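Side-chain contacts in L-asparaginase I (PDB 2OCD), which probably catalyses the hydrolysis of L-asparagine to L-aspartate and ammonium: residues Y142-V147 against I187-N192; P111-G116 against L136-N141; S161-S164 against F169-F172. All coordinates share one frame; numbering follows the deposited sequence.

Contact 1: residues Y142-V147 against I187-N192; sequences YPINEV and IELSTN
An apolar contact between Tyr142 and Ile187, joined by a looser one between Ile144 and Leu189, ties the loop after helix 127-141 to strand 187-189, one of the two outermost strands of the large mixed sheet within this chain. Tyr142 is the first residue to leave the helical conformation; it points toward the strand, and CG anti to the carbonyl carbon (chi1 -59°) presents a ring face to Ile187. There Ile187 lays its branch methyl over the ring: CG2 sits 3.5 Å from the centroid of the Tyr142 ring and only 14° off the ring normal, a well-centred CH-pi contact. The hydroxyl end is included, since Tyr142 OH lies 4.0 Å from Ile187 CB. Farther along, the delta methyls approach each other, Ile144 CD1 lying 4.3 Å from Leu189 CD1. Ile187 and Leu189 also rest on Leu181 of the adjacent strand 181-183, and Ile187 touches Arg125 of the second subunit. Polar anchoring of the same loop comes from elsewhere, as in the salt bridge of Glu146 with Arg157. The contact itself rests on shape and dispersion: a methyl centred over a ring sets the spacing of the two groups without the directionality of a hydrogen bond.

Contact 2: residues P111-G116 against L136-N141; sequences PVIVTG and LHVAAN
Peptide units, not aromatic rings, are the flat groups that Ile113 and Pro111 meet on the helix. Over the Val138-Ala139 peptide comes the delta methyl of Ile113: CD1 stands 3.7 Å from Ala139 N. The next peptide is approached at its oxygen, where Pro111 CG comes to 3.7 Å from Ala139 O. Two side-chain contacts complete the seat of the isoleucine methyl, with Ile113 CD1 4.0 Å from Val138 CG1 and 4.1 Å from Ala139 CB. The reach of Ile113 follows from its extended outer torsion (chi2 -169°), which places CD1 on the helix surface; the short Ala139 side chain probably leaves the backbone accessible to it. Val138 meets it with the methyl that stands opposite the backbone N, and the two side chains cross at about a right angle. All four touching residues are buried. Strand 112-115 and helix 127-141 are successive elements of a beta-alpha-beta crossover that returns to the sheet through strand 147-151. Earlier in the same helix, Ala135 also touches Ile113, while on its two sides strand 112-115 is hydrogen-bonded to strand 84-88 and strand 147-151, and helix 94-104 packs on Val114.

Contact 3: residues S161-S164 against F169-F172; sequences SRKS and FSAF
Lys163 runs its aliphatic chain along the CE1-CZ rim of the Phe172 ring, with CG over one face. That CG is anti to the backbone N (chi1 -165°) and the chain stays extended beyond, so the methylenes pass the ring in turn: Lys163 CB lies 3.7 Å from Phe172 CE1, and Lys163 CD 3.9 Å from Phe172 CZ. Lys163 CG stands 4.1 Å above the plane of the Phe172 ring, offset toward the rim. Phe172 and Lys163 project from the same face of the sheet, and the phenylalanine ring also meets Phe151 edge-to-face. The extended lysine carries NZ to a salt bridge with Asp92 and a hydrogen bond with Thr91, predicted substrate-binding and active-site residues, so the phenylalanine packs against the stem of a group in the probable active site.

The two strands form a beta hairpin, with Lys163 and Phe172 as an antiparallel non-hydrogen-bonded pair. Beside this pair, Ala171 O receives the amide of Ser164 in a bent bond, Ser164 N to Ala171 O 3.1 Å, with the donor tilted 26° from the carbonyl plane. The Ser164 hydroxyl, set between backbone N and carbonyl carbon (chi1 52°), adds a weak second bond, Ser164 OG to Ala171 O 3.3 Å. A CA-H...O contact links Phe172 CA with Arg162 O at 3.3 Å. Arg162 leaves its strand away from the partner, and its NH1 forms a salt bridge with Glu304. The backbone of Ser164 is hydrogen-bonded to the third subunit, whose Gly244 packs against Lys163.

Overall arrangement
Contacts 1 and 2 are neighbours in one sheet system, whereas contact 3 belongs to a separate two-stranded hairpin, its centre about 20 Å from that of contact 1 and about 18 Å from that of contact 2. Contact 2 is wholly buried and seats a strand against the helix of its crossover; contact 1, only partly buried, takes up the chain where that helix ends and packs it against strand 187-189. The two meet directly, Pro143 packing on Pro111 and Glu146 probably hydrogen-bonded to Val112. Both rely on apolar groups. Contact 3, partly buried like contact 1 and nested within the loop it closes, instead combines backbone bonding with a lysine directed to the predicted active site.

Contact 1: residues Y142-V147 against I187-N192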
ATOM      1  N   TYR B 142      11.750 -20.208 -15.303  1.00 16.95           N
ATOM      2  CA  TYR B 142      11.511 -20.331 -13.880  1.00 16.51           C
ATOM      3  C   TYR B 142      10.430 -21.332 -13.617  1.00 16.06           C
ATOM      4  O   TYR B 142       9.475 -21.000 -12.955  1.00 16.25           O
ATOM      5  CB  TYR B 142      11.075 -18.981 -13.275  1.00 16.76           C
ATOM      6  CG  TYR B 142      12.059 -17.870 -13.464  1.00 17.41           C
ATOM      7  CD1 TYR B 142      12.104 -17.146 -14.652  1.00 17.45           C
ATOM      8  CD2 TYR B 142      12.956 -17.529 -12.470  1.00 17.58           C
ATOM      9  CE1 TYR B 142      13.021 -16.121 -14.841  1.00 14.92           C
ATOM     10  CE2 TYR B 142      13.877 -16.506 -12.670  1.00 16.50           C
ATOM     11  CZ  TYR B 142      13.889 -15.815 -13.858  1.00 15.89           C
ATOM     12  OH  TYR B 142      14.802 -14.802 -14.070  1.00 18.74           O
ATOM     13  N   PRO B 143      10.597 -22.580 -14.082  1.00 16.34           N
ATOM     14  CA  PRO B 143       9.493 -23.542 -14.028  1.00 15.83           C
ATOM     15  C   PRO B 143       9.148 -23.936 -12.613  1.00 16.27           C
ATOM     16  O   PRO B 143      10.021 -24.404 -11.855  1.00 17.10           O
ATOM     17  CB  PRO B 143      10.027 -24.754 -14.824  1.00 15.72           C
ATOM     18  CG  PRO B 143      11.489 -24.657 -14.797  1.00 15.04           C
ATOM     19  CD  PRO B 143      11.824 -23.183 -14.649  1.00 16.60           C
ATOM     20  N   ILE B 144       7.895 -23.731 -12.242  1.00 16.26           N
ATOM     21  CA  ILE B 144       7.389 -24.209 -10.966  1.00 16.76           C
ATOM     22  C   ILE B 144       6.440 -25.323 -11.297  1.00 16.58           C
ATOM     23  O   ILE B 144       5.494 -25.084 -12.005  1.00 16.32           O
ATOM     24  CB  ILE B 144       6.575 -23.133 -10.232  1.00 17.65           C
ATOM     25  CG1 ILE B 144       7.322 -21.775 -10.196  1.00 18.32           C
ATOM     26  CG2 ILE B 144       6.153 -23.639  -8.824  1.00 16.62           C
ATOM     27  CD1 ILE B 144       8.698 -21.889  -9.815  1.00 19.43           C
ATOM     28  N   ASN B 145       6.646 -26.515 -10.742  1.00 16.73           N
ATOM     29  CA  ASN B 145       5.929 -27.715 -11.197  1.00 17.05           C
ATOM     30  C   ASN B 145       4.611 -27.890 -10.463  1.00 16.61           C
ATOM     31  O   ASN B 145       4.408 -28.892  -9.773  1.00 18.32           O
ATOM     32  CB  ASN B 145       6.773 -29.002 -11.055  1.00 17.09           C
ATOM     33  CG  ASN B 145       8.086 -28.959 -11.846  1.00 18.37           C
ATOM     34  OD1 ASN B 145       9.110 -29.483 -11.393  1.00 20.56           O
ATOM     35  ND2 ASN B 145       8.057 -28.363 -13.040  1.00 21.63           N
ATOM     36  N   GLU B 146       3.742 -26.905 -10.618  1.00 15.32           N
ATOM     37  CA  GLU B 146       2.432 -26.900 -10.032  1.00 14.29           C
ATOM     38  C   GLU B 146       1.512 -26.189 -11.010  1.00 13.02           C
ATOM     39  O   GLU B 146       1.960 -25.593 -12.010  1.00 11.55           O
ATOM     40  CB  GLU B 146       2.339 -26.124  -8.708  1.00 14.17           C
ATOM     41  CG  GLU B 146       3.536 -25.986  -7.769  1.00 14.67           C
ATOM     42  CD  GLU B 146       3.121 -25.285  -6.402  1.00 16.88           C
ATOM     43  OE1 GLU B 146       1.895 -25.104  -6.173  1.00 13.99           O
ATOM     44  OE2 GLU B 146       4.015 -24.938  -5.544  1.00 19.28           O
ATOM     45  N   VAL B 147       0.217 -26.266 -10.705  1.00 12.00           N
ATOM     46  CA  VAL B 147      -0.787 -25.453 -11.391  1.00 11.34           C
ATOM     47  C   VAL B 147      -0.799 -24.038 -10.797  1.00 10.78           C
ATOM     48  O   VAL B 147      -1.134 -23.838  -9.640  1.00  9.99           O
ATOM     49  CB  VAL B 147      -2.171 -26.111 -11.364  1.00 10.79           C
ATOM     50  CG1 VAL B 147      -3.148 -25.266 -12.122  1.00 11.78           C
ATOM     51  CG2 VAL B 147      -2.106 -27.458 -12.051  1.00 11.14           C
ATOM     52  N   ILE B 187      12.030 -10.457 -12.356  1.00 30.59           N
ATOM     53  CA  ILE B 187      11.387 -11.667 -11.839  1.00 30.50           C
ATOM     54  C   ILE B 187      11.911 -11.985 -10.441  1.00 30.45           C
ATOM     55  O   ILE B 187      13.089 -12.184 -10.255  1.00 29.67           O
ATOM     56  CB  ILE B 187      11.535 -12.900 -12.755  1.00 30.23           C
ATOM     57  CG1 ILE B 187      10.440 -12.922 -13.826  1.00 29.69           C
ATOM     58  CG2 ILE B 187      11.361 -14.174 -11.952  1.00 30.83           C
ATOM     59  CD1 ILE B 187      10.739 -12.123 -14.998  1.00 28.63           C
ATOM     60  N   GLU B 188      10.990 -12.051  -9.477  1.00 31.49           N
ATOM     61  CA  GLU B 188      11.297 -12.191  -8.057  1.00 32.01           C
ATOM     62  C   GLU B 188      10.553 -13.377  -7.389  1.00 31.98           C
ATOM     63  O   GLU B 188       9.339 -13.390  -7.263  1.00 31.23           O
ATOM     64  CB  GLU B 188      10.922 -10.886  -7.349  1.00 32.58           C
ATOM     65  CG  GLU B 188      11.911 -10.426  -6.319  1.00 33.89           C
ATOM     66  CD  GLU B 188      13.218  -9.999  -6.957  1.00 37.43           C
ATOM     67  OE1 GLU B 188      13.158  -9.238  -7.957  1.00 37.20           O
ATOM     68  OE2 GLU B 188      14.301 -10.428  -6.465  1.00 39.29           O
ATOM     69  N   LEU B 189      11.320 -14.338  -6.904  1.00 32.62           N
ATOM     70  CA  LEU B 189      10.807 -15.618  -6.439  1.00 33.03           C
ATOM     71  C   LEU B 189      10.540 -15.558  -4.913  1.00 33.77           C
ATOM     72  O   LEU B 189      11.294 -14.921  -4.174  1.00 34.21           O
ATOM     73  CB  LEU B 189      11.859 -16.676  -6.806  1.00 33.08           C
ATOM     74  CG  LEU B 189      11.595 -18.161  -7.083  1.00 33.36           C
ATOM     75  CD1 LEU B 189      10.479 -18.405  -8.106  1.00 32.51           C
ATOM     76  CD2 LEU B 189      12.937 -18.802  -7.531  1.00 32.01           C
ATOM     77  N   SER B 190       9.468 -16.176  -4.422  1.00 34.04           N
ATOM     78  CA  SER B 190       9.285 -16.222  -2.979  1.00 34.79           C
ATOM     79  C   SER B 190      10.324 -17.134  -2.368  1.00 35.37           C
ATOM     80  O   SER B 190      10.957 -17.941  -3.051  1.00 35.72           O
ATOM     81  CB  SER B 190       7.886 -16.693  -2.582  1.00 35.42           C
ATOM     82  OG  SER B 190       7.017 -15.584  -2.387  1.00 36.19           O
ATOM     83  N   THR B 191      10.529 -16.991  -1.074  1.00 35.64           N
ATOM     84  CA  THR B 191      11.375 -17.951  -0.366  1.00 35.78           C
ATOM     85  C   THR B 191      10.525 -19.182  -0.016  1.00 35.75           C
ATOM     86  O   THR B 191       9.296 -19.104   0.015  1.00 36.79           O
ATOM     87  CB  THR B 191      12.019 -17.305   0.861  1.00 35.86           C
ATOM     88  OG1 THR B 191      11.147 -16.279   1.360  1.00 35.59           O
ATOM     89  CG2 THR B 191      13.386 -16.693   0.482  1.00 35.04           C
ATOM     90  N   ASN B 192      11.161 -20.326   0.186  0.50 35.25           N
ATOM     91  CA  ASN B 192      10.420 -21.557   0.450  0.50 34.87           C
ATOM     92  C   ASN B 192       9.467 -21.815  -0.703  0.50 34.60           C
ATOM     93  O   ASN B 192       8.300 -22.161  -0.507  0.50 34.29           O
ATOM     94  CB  ASN B 192       9.678 -21.466   1.786  0.50 34.49           C
ATOM     95  CG  ASN B 192      10.446 -20.668   2.804  0.50 33.85           C
ATOM     96  OD1 ASN B 192       9.982 -19.629   3.267  0.50 32.88           O
ATOM     97  ND2 ASN B 192      11.657 -21.112   3.113  0.50 31.19           N
TER

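Contact 2: residues P111-G116 against L136-N141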
ATOM      1  N   PRO B 111       5.594 -27.120 -15.425  1.00 17.14           N
ATOM      2  CA  PRO B 111       4.753 -25.957 -15.091  1.00 17.07           C
ATOM      3  C   PRO B 111       3.493 -25.921 -15.880  1.00 16.45           C
ATOM      4  O   PRO B 111       3.543 -26.200 -17.070  1.00 17.50           O
ATOM      5  CB  PRO B 111       5.594 -24.755 -15.512  1.00 16.47           C
ATOM      6  CG  PRO B 111       6.946 -25.247 -15.572  1.00 18.06           C
ATOM      7  CD  PRO B 111       6.858 -26.694 -16.019  1.00 17.42           C
ATOM      8  N   VAL B 112       2.376 -25.621 -15.206  1.00 15.89           N
ATOM      9  CA  VAL B 112       1.096 -25.323 -15.843  1.00 14.34           C
ATOM     10  C   VAL B 112       0.616 -24.004 -15.268  1.00 13.75           C
ATOM     11  O   VAL B 112       0.362 -23.888 -14.091  1.00 13.01           O
ATOM     12  CB  VAL B 112       0.048 -26.416 -15.613  1.00 14.50           C
ATOM     13  CG1 VAL B 112      -1.111 -26.205 -16.545  1.00 14.58           C
ATOM     14  CG2 VAL B 112       0.636 -27.767 -15.824  1.00 10.46           C
ATOM     15  N   ILE B 113       0.563 -23.003 -16.146  1.00 13.67           N
ATOM     16  CA  ILE B 113       0.230 -21.648 -15.824  1.00 12.28           C
ATOM     17  C   ILE B 113      -1.037 -21.276 -16.574  1.00 11.76           C
ATOM     18  O   ILE B 113      -1.055 -21.220 -17.809  1.00 12.30           O
ATOM     19  CB  ILE B 113       1.330 -20.696 -16.279  1.00 12.62           C
ATOM     20  CG1 ILE B 113       2.705 -21.116 -15.761  1.00 13.72           C
ATOM     21  CG2 ILE B 113       1.059 -19.318 -15.757  1.00 11.69           C
ATOM     22  CD1 ILE B 113       3.807 -20.003 -15.998  1.00 12.44           C
ATOM     23  N   VAL B 114      -2.093 -21.006 -15.824  1.00 11.38           N
ATOM     24  CA  VAL B 114      -3.354 -20.485 -16.358  1.00 10.93           C
ATOM     25  C   VAL B 114      -3.292 -18.946 -16.377  1.00 11.14           C
ATOM     26  O   VAL B 114      -2.921 -18.319 -15.391  1.00 11.18           O
ATOM     27  CB  VAL B 114      -4.535 -20.935 -15.478  1.00 10.72           C
ATOM     28  CG1 VAL B 114      -5.879 -20.418 -16.025  1.00  8.77           C
ATOM     29  CG2 VAL B 114      -4.498 -22.459 -15.315  1.00  8.28           C
ATOM     30  N   THR B 115      -3.618 -18.342 -17.511  1.00 11.07           N
ATOM     31  CA  THR B 115      -3.652 -16.891 -17.583  1.00 11.08           C
ATOM     32  C   THR B 115      -4.682 -16.399 -18.577  1.00 11.41           C
ATOM     33  O   THR B 115      -5.407 -17.177 -19.202  1.00 10.62           O
ATOM     34  CB  THR B 115      -2.229 -16.313 -17.853  1.00 11.16           C
ATOM     35  OG1 THR B 115      -2.214 -14.894 -17.613  1.00 10.92           O
ATOM     36  CG2 THR B 115      -1.768 -16.575 -19.211  1.00  8.46           C
ATOM     37  N   GLY B 116      -4.756 -15.089 -18.702  1.00 12.54           N
ATOM     38  CA  GLY B 116      -5.765 -14.440 -19.539  1.00 12.91           C
ATOM     39  C   GLY B 116      -5.562 -12.944 -19.501  1.00 14.58           C
ATOM     40  O   GLY B 116      -4.479 -12.443 -19.134  1.00 15.14           O
ATOM     41  N   LEU B 136       4.841 -17.232 -20.501  1.00 13.04           N
ATOM     42  CA  LEU B 136       5.767 -17.979 -21.309  1.00 13.76           C
ATOM     43  C   LEU B 136       7.190 -17.915 -20.743  1.00 14.12           C
ATOM     44  O   LEU B 136       7.821 -18.947 -20.563  1.00 14.98           O
ATOM     45  CB  LEU B 136       5.721 -17.530 -22.775  1.00 13.69           C
ATOM     46  CG  LEU B 136       4.545 -18.105 -23.609  1.00 13.17           C
ATOM     47  CD1 LEU B 136       4.557 -17.575 -25.075  1.00 12.03           C
ATOM     48  CD2 LEU B 136       4.495 -19.651 -23.600  1.00 11.34           C
ATOM     49  N   HIS B 137       7.685 -16.727 -20.437  1.00 14.26           N
ATOM     50  CA  HIS B 137       9.032 -16.595 -19.916  1.00 14.97           C
ATOM     51  C   HIS B 137       9.207 -17.365 -18.590  1.00 15.59           C
ATOM     52  O   HIS B 137      10.239 -18.014 -18.375  1.00 16.41           O
ATOM     53  CB  HIS B 137       9.398 -15.106 -19.747  1.00 15.10           C
ATOM     54  CG  HIS B 137      10.745 -14.862 -19.137  1.00 14.67           C
ATOM     55  ND1 HIS B 137      11.915 -15.316 -19.702  1.00 15.76           N
ATOM     56  CD2 HIS B 137      11.107 -14.175 -18.026  1.00 16.59           C
ATOM     57  CE1 HIS B 137      12.942 -14.923 -18.966  1.00 16.65           C
ATOM     58  NE2 HIS B 137      12.478 -14.220 -17.947  1.00 16.83           N
ATOM     59  N   VAL B 138       8.192 -17.307 -17.727  1.00 15.75           N
ATOM     60  CA  VAL B 138       8.240 -17.910 -16.376  1.00 15.47           C
ATOM     61  C   VAL B 138       8.183 -19.441 -16.435  1.00 15.16           C
ATOM     62  O   VAL B 138       8.931 -20.125 -15.740  1.00 16.20           O
ATOM     63  CB  VAL B 138       7.108 -17.319 -15.493  1.00 15.33           C
ATOM     64  CG1 VAL B 138       6.874 -18.130 -14.290  1.00 16.83           C
ATOM     65  CG2 VAL B 138       7.477 -15.922 -15.073  1.00 16.49           C
ATOM     66  N   ALA B 139       7.308 -19.965 -17.272  1.00 14.53           N
ATOM     67  CA  ALA B 139       7.292 -21.384 -17.647  1.00 14.62           C
ATOM     68  C   ALA B 139       8.642 -21.949 -18.076  1.00 14.77           C
ATOM     69  O   ALA B 139       8.964 -23.045 -17.729  1.00 15.28           O
ATOM     70  CB  ALA B 139       6.288 -21.598 -18.784  1.00 13.88           C
ATOM     71  N   ALA B 140       9.412 -21.197 -18.863  1.00 15.50           N
ATOM     72  CA  ALA B 140      10.624 -21.683 -19.475  1.00 15.21           C
ATOM     73  C   ALA B 140      11.837 -21.359 -18.640  1.00 15.63           C
ATOM     74  O   ALA B 140      12.754 -22.159 -18.533  1.00 15.44           O
ATOM     75  CB  ALA B 140      10.779 -21.069 -20.838  1.00 15.58           C
ATOM     76  N   ASN B 141      11.882 -20.182 -18.058  1.00 16.08           N
ATOM     77  CA  ASN B 141      13.083 -19.817 -17.300  1.00 16.72           C
ATOM     78  C   ASN B 141      12.962 -19.954 -15.790  1.00 16.86           C
ATOM     79  O   ASN B 141      13.951 -19.820 -15.064  1.00 17.46           O
ATOM     80  CB  ASN B 141      13.528 -18.410 -17.700  1.00 16.95           C
ATOM     81  CG  ASN B 141      13.985 -18.343 -19.175  1.00 18.67           C
ATOM     82  OD1 ASN B 141      13.325 -18.866 -20.082  1.00 19.86           O
ATOM     83  ND2 ASN B 141      15.121 -17.724 -19.404  1.00 20.21           N
TER

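Contact 3: residues S161-S164 against F169-F172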
ATOM      1  N   SER B 161      -6.055 -19.284  -5.203  1.00 14.63           N
ATOM      2  CA  SER B 161      -6.434 -18.064  -5.883  1.00 16.10           C
ATOM      3  C   SER B 161      -7.899 -17.789  -5.914  1.00 16.64           C
ATOM      4  O   SER B 161      -8.702 -18.685  -5.880  1.00 16.65           O
ATOM      5  CB  SER B 161      -5.879 -18.079  -7.323  1.00 16.84           C
ATOM      6  OG  SER B 161      -4.476 -17.792  -7.271  1.00 19.74           O
ATOM      7  N   ARG B 162      -8.238 -16.522  -5.977  1.00 18.69           N
ATOM      8  CA  ARG B 162      -9.560 -16.162  -6.392  1.00 20.86           C
ATOM      9  C   ARG B 162      -9.661 -14.782  -6.990  1.00 21.62           C
ATOM     10  O   ARG B 162      -8.809 -13.944  -6.779  1.00 20.95           O
ATOM     11  CB  ARG B 162     -10.567 -16.351  -5.276  1.00 21.13           C
ATOM     12  CG  ARG B 162     -10.155 -15.858  -3.894  1.00 22.91           C
ATOM     13  CD  ARG B 162     -10.649 -16.814  -2.794  1.00 22.97           C
ATOM     14  NE  ARG B 162     -11.822 -16.330  -2.057  1.00 25.99           N
ATOM     15  CZ  ARG B 162     -13.079 -16.237  -2.511  1.00 25.73           C
ATOM     16  NH1 ARG B 162     -13.432 -16.570  -3.766  1.00 25.58           N
ATOM     17  NH2 ARG B 162     -14.009 -15.781  -1.679  1.00 24.73           N
ATOM     18  N   LYS B 163     -10.725 -14.601  -7.768  1.00 23.92           N
ATOM     19  CA  LYS B 163     -11.045 -13.335  -8.389  1.00 25.63           C
ATOM     20  C   LYS B 163     -11.655 -12.411  -7.360  1.00 27.04           C
ATOM     21  O   LYS B 163     -12.816 -12.522  -6.991  1.00 26.96           O
ATOM     22  CB  LYS B 163     -11.982 -13.497  -9.583  1.00 25.60           C
ATOM     23  CG  LYS B 163     -12.058 -12.237 -10.482  1.00 25.41           C
ATOM     24  CD  LYS B 163     -12.535 -12.605 -11.885  1.00 26.35           C
ATOM     25  CE  LYS B 163     -13.172 -11.459 -12.652  1.00 27.39           C
ATOM     26  NZ  LYS B 163     -14.074 -11.987 -13.751  1.00 28.86           N
ATOM     27  N   SER B 164     -10.829 -11.479  -6.930  1.00 29.07           N
ATOM     28  CA  SER B 164     -11.134 -10.591  -5.832  1.00 30.39           C
ATOM     29  C   SER B 164     -11.819  -9.336  -6.351  1.00 31.19           C
ATOM     30  O   SER B 164     -12.621  -8.719  -5.622  1.00 30.38           O
ATOM     31  CB  SER B 164      -9.822 -10.213  -5.143  1.00 30.26           C
ATOM     32  OG  SER B 164      -8.884  -9.726  -6.089  1.00 30.48           O
ATOM     33  N   PHE B 169     -11.000  -2.689 -13.266  1.00 39.57           N
ATOM     34  CA  PHE B 169      -9.776  -3.184 -12.656  1.00 38.02           C
ATOM     35  C   PHE B 169      -9.948  -4.598 -12.087  1.00 36.33           C
ATOM     36  O   PHE B 169      -9.971  -4.791 -10.879  1.00 36.61           O
ATOM     37  CB  PHE B 169      -9.324  -2.199 -11.566  1.00 40.20           C
ATOM     38  CG  PHE B 169      -8.108  -2.664 -10.786  1.00 41.61           C
ATOM     39  CD1 PHE B 169      -7.009  -3.234 -11.451  1.00 44.28           C
ATOM     40  CD2 PHE B 169      -8.073  -2.547  -9.381  1.00 43.58           C
ATOM     41  CE1 PHE B 169      -5.886  -3.681 -10.727  1.00 44.09           C
ATOM     42  CE2 PHE B 169      -6.962  -2.980  -8.650  1.00 43.68           C
ATOM     43  CZ  PHE B 169      -5.861  -3.553  -9.324  1.00 44.39           C
ATOM     44  N   SER B 170     -10.059  -5.582 -12.962  1.00 33.08           N
ATOM     45  CA  SER B 170     -10.182  -6.972 -12.543  1.00 31.46           C
ATOM     46  C   SER B 170      -8.841  -7.596 -12.087  1.00 28.19           C
ATOM     47  O   SER B 170      -7.782  -7.245 -12.589  1.00 27.46           O
ATOM     48  CB  SER B 170     -10.828  -7.794 -13.661  1.00 30.99           C
ATOM     49  OG  SER B 170     -10.215  -9.050 -13.783  1.00 32.35           O
ATOM     50  N   ALA B 171      -8.897  -8.526 -11.139  1.00 24.84           N
ATOM     51  CA  ALA B 171      -7.706  -8.943 -10.449  1.00 22.87           C
ATOM     52  C   ALA B 171      -7.867 -10.242  -9.660  1.00 21.62           C
ATOM     53  O   ALA B 171      -8.965 -10.631  -9.289  1.00 21.88           O
ATOM     54  CB  ALA B 171      -7.276  -7.840  -9.518  1.00 22.19           C
ATOM     55  N   PHE B 172      -6.753 -10.891  -9.371  1.00 20.35           N
ATOM     56  CA  PHE B 172      -6.759 -12.106  -8.561  1.00 20.54           C
ATOM     57  C   PHE B 172      -5.777 -11.985  -7.393  1.00 20.45           C
ATOM     58  O   PHE B 172      -4.672 -11.518  -7.583  1.00 20.27           O
ATOM     59  CB  PHE B 172      -6.347 -13.307  -9.382  1.00 19.60           C
ATOM     60  CG  PHE B 172      -7.303 -13.655 -10.473  1.00 19.71           C
ATOM     61  CD1 PHE B 172      -8.230 -14.669 -10.307  1.00 20.57           C
ATOM     62  CD2 PHE B 172      -7.259 -12.992 -11.689  1.00 20.28           C
ATOM     63  CE1 PHE B 172      -9.120 -14.998 -11.312  1.00 19.28           C
ATOM     64  CE2 PHE B 172      -8.138 -13.299 -12.689  1.00 20.37           C
ATOM     65  CZ  PHE B 172      -9.086 -14.306 -12.498  1.00 21.07           C
TER